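Local coordinates for protein COMB10 (Helicobacter pylori, PDB 2BHV) that serves as a core subunit of the Com type IV secretion system, probably helping, like its VirB10 relatives, to build a transport channel across the cell envelope, at residues T41-K46 and F73-K78; A66-D71 and V80-G85. All blocks are in the same frame, centred on the assembly; numbering follows the deposited sequence.

Interaction 1: residues T41-K46 and F73-K78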
loop_
_atom_site.group_PDB
_atom_site.type_symbol
_atom_site.label_atom_id
_atom_site.label_comp_id
_atom_site.label_asym_id
_atom_site.label_seq_id
_atom_site.Cartn_x
_atom_site.Cartn_y
_atom_site.Cartn_z
ATOM N N THR A 41 -21.635 -17.881 35.166
ATOM C CA THR A 41 -21.625 -17.052 33.979
ATOM C C THR A 41 -20.298 -16.322 33.865
ATOM O O THR A 41 -19.711 -15.925 34.872
ATOM C CB THR A 41 -22.777 -16.023 34.014
ATOM O OG1 THR A 41 -24.021 -16.712 34.171
ATOM C CG2 THR A 41 -22.819 -15.204 32.733
ATOM N N ILE A 42 -19.826 -16.160 32.637
ATOM C CA ILE A 42 -18.714 -15.275 32.385
ATOM C C ILE A 42 -19.278 -14.013 31.767
ATOM O O ILE A 42 -20.030 -14.074 30.797
ATOM C CB ILE A 42 -17.671 -15.918 31.468
ATOM C CG1 ILE A 42 -17.044 -17.136 32.159
ATOM C CG2 ILE A 42 -16.589 -14.905 31.086
ATOM C CD1 ILE A 42 -16.118 -17.956 31.267
ATOM N N THR A 43 -18.937 -12.872 32.352
ATOM C CA THR A 43 -19.421 -11.593 31.869
ATOM C C THR A 43 -18.813 -11.256 30.516
ATOM O O THR A 43 -17.627 -11.519 30.266
ATOM C CB THR A 43 -19.054 -10.481 32.848
ATOM O OG1 THR A 43 -19.582 -10.805 34.142
ATOM C CG2 THR A 43 -19.592 -9.102 32.377
ATOM N N ALA A 44 -19.629 -10.670 29.649
ATOM C CA ALA A 44 -19.142 -10.052 28.422
ATOM C C ALA A 44 -17.846 -9.255 28.665
ATOM O O ALA A 44 -17.704 -8.555 29.677
ATOM C CB ALA A 44 -20.219 -9.164 27.806
ATOM N N ASP A 45 -16.903 -9.400 27.740
ATOM C CA ASP A 45 -15.621 -8.707 27.795
ATOM C C ASP A 45 -14.757 -9.034 29.020
ATOM O O ASP A 45 -13.892 -8.233 29.409
ATOM C CB ASP A 45 -15.808 -7.195 27.656
ATOM C CG ASP A 45 -16.729 -6.830 26.513
ATOM O OD1 ASP A 45 -16.385 -7.139 25.347
ATOM O OD2 ASP A 45 -17.795 -6.235 26.780
ATOM N N LYS A 46 -14.978 -10.198 29.629
ATOM C CA LYS A 46 -13.945 -10.762 30.476
ATOM C C LYS A 46 -12.772 -10.996 29.538
ATOM O O LYS A 46 -12.967 -11.306 28.358
ATOM C CB LYS A 46 -14.390 -12.081 31.099
ATOM C CG LYS A 46 -14.118 -12.190 32.607
ATOM C CD LYS A 46 -12.699 -12.660 32.930
ATOM C CE LYS A 46 -12.340 -12.381 34.389
ATOM N NZ LYS A 46 -13.301 -13.011 35.342
ATOM N N PHE A 73 -13.060 -17.205 36.777
ATOM C CA PHE A 73 -14.115 -17.341 37.762
ATOM C C PHE A 73 -15.425 -16.824 37.214
ATOM O O PHE A 73 -15.436 -15.906 36.406
ATOM C CB PHE A 73 -13.754 -16.562 39.030
ATOM C CG PHE A 73 -12.667 -17.194 39.842
ATOM C CD1 PHE A 73 -12.964 -18.219 40.741
ATOM C CD2 PHE A 73 -11.348 -16.765 39.719
ATOM C CE1 PHE A 73 -11.965 -18.809 41.505
ATOM C CE2 PHE A 73 -10.339 -17.347 40.471
ATOM C CZ PHE A 73 -10.646 -18.377 41.371
ATOM N N ALA A 74 -16.530 -17.410 37.659
ATOM C CA ALA A 74 -17.855 -16.897 37.317
ATOM C C ALA A 74 -18.079 -15.533 37.957
ATOM O O ALA A 74 -17.597 -15.267 39.055
ATOM C CB ALA A 74 -18.941 -17.874 37.739
ATOM N N HIS A 75 -18.821 -14.677 37.266
ATOM C CA HIS A 75 -19.044 -13.290 37.694
ATOM C C HIS A 75 -19.374 -13.139 39.177
ATOM O O HIS A 75 -19.002 -12.143 39.806
ATOM C CB HIS A 75 -20.149 -12.667 36.850
ATOM C CG HIS A 75 -20.528 -11.283 37.270
ATOM N ND1 HIS A 75 -19.772 -10.171 36.954
ATOM C CD2 HIS A 75 -21.593 -10.827 37.974
ATOM C CE1 HIS A 75 -20.353 -9.092 37.450
ATOM N NE2 HIS A 75 -21.460 -9.462 38.075
ATOM N N MET A 76 -20.076 -14.132 39.718
ATOM C CA MET A 76 -20.503 -14.135 41.107
ATOM C C MET A 76 -20.198 -15.515 41.680
ATOM O O MET A 76 -20.334 -16.526 40.976
ATOM C CB MET A 76 -21.999 -13.805 41.200
ATOM C CG MET A 76 -22.586 -13.861 42.598
ATOM S SD MET A 76 -24.387 -13.766 42.548
ATOM C CE MET A 76 -24.855 -14.432 44.173
ATOM N N GLY A 77 -19.777 -15.555 42.946
ATOM C CA GLY A 77 -19.393 -16.805 43.597
ATOM C C GLY A 77 -17.950 -17.179 43.312
ATOM O O GLY A 77 -17.169 -16.348 42.855
ATOM N N LYS A 78 -17.606 -18.441 43.568
ATOM C CA LYS A 78 -16.223 -18.902 43.521
ATOM C C LYS A 78 -15.981 -20.062 42.565
ATOM O O LYS A 78 -14.924 -20.690 42.607
ATOM C CB LYS A 78 -15.768 -19.285 44.916
ATOM C CG LYS A 78 -15.371 -18.100 45.732
ATOM C CD LYS A 78 -15.512 -18.386 47.205
ATOM C CE LYS A 78 -15.666 -17.063 47.953
ATOM N NZ LYS A 78 -14.393 -16.304 48.176
#
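The side chains of T43 and H75 meet where a short edge strand runs into a turn and a surface loop passes beside it. T43 OG1 lies 2.9 Å from H75 ND1 and 3.3 Å from H75 CG, and the hydroxyl approaches the ring obliquely, on its ND1 side. H75 reaches this place because its CG stands anti to the backbone N (chi1 176°), while in T43 the hydroxyl branch lies beside the backbone N and the methyl CG2 is the branch anti to it.

The main chains are joined directly as well. H75 N donates to T41 O over 2.8 Å. The same oxygen receives a CH...O contact from A74 CA at 3.2 Å, and A74 CB packs beside the T41 backbone. T41 OG1 is turned to other business, bonded to the carbonyl of K37.

K46, the last residue of the type II turn T43-K46, whose N-H bonds to T43 O, sends back a chain bent at chi2 and chi4. Its NZ ends 3.8 Å from F73 O, a loose polar approach. A44 N ties the turn to D229, and I42 pairs with I230 of strand 229-231.

The contact therefore illustrates how a loop can be fastened to a sheet edge: one backbone bond, from H75 N to the O of buried T41, probably does most to hold the loop, whereas the polar groups of T43, H75 and K46 lie toward the more exposed part of the contact, where any electrostatic contribution is probably softened by water.

Interaction 2: residues A66-D71 and V80-G85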
loop_
_atom_site.group_PDB
_atom_site.type_symbol
_atom_site.label_atom_id
_atom_site.label_comp_id
_atom_site.label_asym_id
_atom_site.label_seq_id
_atom_site.Cartn_x
_atom_site.Cartn_y
_atom_site.Cartn_z
ATOM N N ALA A 66 -5.030 -22.727 21.632
ATOM C CA ALA A 66 -4.488 -21.847 22.657
ATOM C C ALA A 66 -4.614 -22.492 24.043
ATOM O O ALA A 66 -5.397 -23.425 24.254
ATOM C CB ALA A 66 -5.187 -20.529 22.629
ATOM N N GLN A 67 -3.838 -21.984 24.991
ATOM C CA GLN A 67 -3.907 -22.463 26.350
ATOM C C GLN A 67 -4.181 -21.345 27.343
ATOM O O GLN A 67 -3.488 -20.354 27.367
ATOM C CB GLN A 67 -2.624 -23.165 26.710
ATOM C CG GLN A 67 -2.774 -23.974 27.949
ATOM C CD GLN A 67 -1.512 -24.627 28.357
ATOM O OE1 GLN A 67 -0.935 -24.267 29.371
ATOM N NE2 GLN A 67 -1.066 -25.604 27.577
ATOM N N VAL A 68 -5.198 -21.530 28.175
ATOM C CA VAL A 68 -5.637 -20.501 29.114
ATOM C C VAL A 68 -4.608 -20.328 30.224
ATOM O O VAL A 68 -4.106 -21.308 30.767
ATOM C CB VAL A 68 -7.025 -20.824 29.695
ATOM C CG1 VAL A 68 -7.492 -19.696 30.586
ATOM C CG2 VAL A 68 -8.024 -21.031 28.584
ATOM N N GLU A 69 -4.302 -19.080 30.563
ATOM C CA GLU A 69 -3.171 -18.792 31.449
ATOM C C GLU A 69 -3.490 -18.707 32.936
ATOM O O GLU A 69 -2.581 -18.713 33.755
ATOM C CB GLU A 69 -2.440 -17.535 30.994
ATOM C CG GLU A 69 -1.717 -17.727 29.697
ATOM C CD GLU A 69 -0.878 -16.549 29.333
ATOM O OE1 GLU A 69 0.076 -16.239 30.060
ATOM O OE2 GLU A 69 -1.168 -15.921 28.302
ATOM N N SER A 70 -4.770 -18.635 33.286
ATOM C CA SER A 70 -5.191 -18.531 34.687
ATOM C C SER A 70 -6.658 -18.886 34.841
ATOM O O SER A 70 -7.420 -18.810 33.875
ATOM C CB SER A 70 -4.952 -17.117 35.215
ATOM O OG SER A 70 -5.515 -16.152 34.349
ATOM N N ASP A 71 -7.050 -19.266 36.056
ATOM C CA ASP A 71 -8.435 -19.623 36.341
ATOM C C ASP A 71 -9.400 -18.500 35.982
ATOM O O ASP A 71 -9.144 -17.333 36.276
ATOM C CB ASP A 71 -8.607 -19.967 37.814
ATOM C CG ASP A 71 -7.940 -21.262 38.195
ATOM O OD1 ASP A 71 -7.876 -22.184 37.357
ATOM O OD2 ASP A 71 -7.484 -21.356 39.353
ATOM N N VAL A 80 -14.775 -21.911 39.466
ATOM C CA VAL A 80 -13.846 -21.761 38.352
ATOM C C VAL A 80 -14.459 -22.401 37.104
ATOM O O VAL A 80 -14.512 -23.627 36.988
ATOM C CB VAL A 80 -12.477 -22.381 38.670
ATOM C CG1 VAL A 80 -11.589 -22.414 37.433
ATOM C CG2 VAL A 80 -11.806 -21.610 39.785
ATOM N N LEU A 81 -14.936 -21.565 36.188
ATOM C CA LEU A 81 -15.598 -22.043 34.968
ATOM C C LEU A 81 -14.603 -22.489 33.900
ATOM O O LEU A 81 -14.798 -23.535 33.284
ATOM C CB LEU A 81 -16.559 -20.987 34.398
ATOM C CG LEU A 81 -17.709 -20.474 35.274
ATOM C CD1 LEU A 81 -18.479 -19.414 34.516
ATOM C CD2 LEU A 81 -18.655 -21.598 35.737
ATOM N N ILE A 82 -13.559 -21.693 33.662
ATOM C CA ILE A 82 -12.447 -22.134 32.811
ATOM C C ILE A 82 -11.161 -22.208 33.629
ATOM O O ILE A 82 -10.596 -21.171 33.984
ATOM C CB ILE A 82 -12.220 -21.240 31.577
ATOM C CG1 ILE A 82 -13.529 -21.018 30.816
ATOM C CG2 ILE A 82 -11.159 -21.873 30.667
ATOM C CD1 ILE A 82 -13.434 -20.010 29.711
ATOM N N PRO A 83 -10.719 -23.442 33.957
ATOM C CA PRO A 83 -9.510 -23.686 34.749
ATOM C C PRO A 83 -8.249 -23.324 33.990
ATOM O O PRO A 83 -8.174 -23.524 32.777
ATOM C CB PRO A 83 -9.547 -25.199 35.012
ATOM C CG PRO A 83 -10.952 -25.628 34.685
ATOM C CD PRO A 83 -11.396 -24.703 33.601
ATOM N N LYS A 84 -7.278 -22.774 34.710
ATOM C CA LYS A 84 -5.943 -22.563 34.185
ATOM C C LYS A 84 -5.446 -23.828 33.503
ATOM O O LYS A 84 -5.594 -24.933 34.030
ATOM C CB LYS A 84 -5.003 -22.193 35.321
ATOM C CG LYS A 84 -3.604 -21.831 34.891
ATOM C CD LYS A 84 -2.710 -21.651 36.106
ATOM C CE LYS A 84 -1.314 -21.246 35.714
ATOM N NZ LYS A 84 -0.399 -21.461 36.860
ATOM N N GLY A 85 -4.878 -23.664 32.317
ATOM C CA GLY A 85 -4.296 -24.779 31.597
ATOM C C GLY A 85 -5.236 -25.442 30.620
ATOM O O GLY A 85 -4.837 -26.369 29.914
#
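The D71 carboxylate accepts the K84 N-H through OD1 at 2.8 Å, on the anti side and 25° out of the carboxylate plane, in an almost straight bond (174°), while V80 CG1 lies 3.7 Å from that oxygen. This contact belongs to the β-hairpin that continues from strands 62-68 and 87-94 to the small antiparallel pair 72-73 and 80-82. The second flat group, the amide of Q67, ends a side chain that is extended beyond CG and runs past G85, with Q67 CG 3.7 Å from G85 O.

L81 and I82 both face I72, a classic β bulge, and the chain turns a corner at L81.

Within the hairpin, V68 and I82 supply the apolar contact: their CG2 methyls touch at 3.9 Å, the two side chains crossing at about a right angle. I48 also packs on V68, and I42 on I82, so this pair joins the strand 48-52 side to the strand 41-42 side. G85 N donates to V68 O at 2.9 Å, next to the backbone pairing of V68 with S86.

D71 owes its reach to a CG set beside its own backbone N (chi1 -70°), which brings the carboxylate to the P83-K84 backbone. The E69 carboxylate forms a salt bridge with R221 of strand 221-226. The aliphatic part of K84, fully extended, lies along the backbone of E69 and S70, its CE resting 3.4 Å from E69 O.

Interactions 1 and 2 lie on the same side of the chain's centre, with their own centres about 13 Å apart. Their segments alternate along the sequence, 41-46, 66-71, 73-78 and 80-85, so the hairpin held near its base by interaction 2 carries at its end the loop that interaction 1 fastens to strand 41-42. Both contacts reach the large mixed sheet, one at 41-42, an outermost strand, and the other at the end of strand 62-68. Between them, L81 packs on T41, I42 and A74, and V80 on F73. The hairpin is thus held near its base and at its end loop, which probably keeps it against the edge of the sheet.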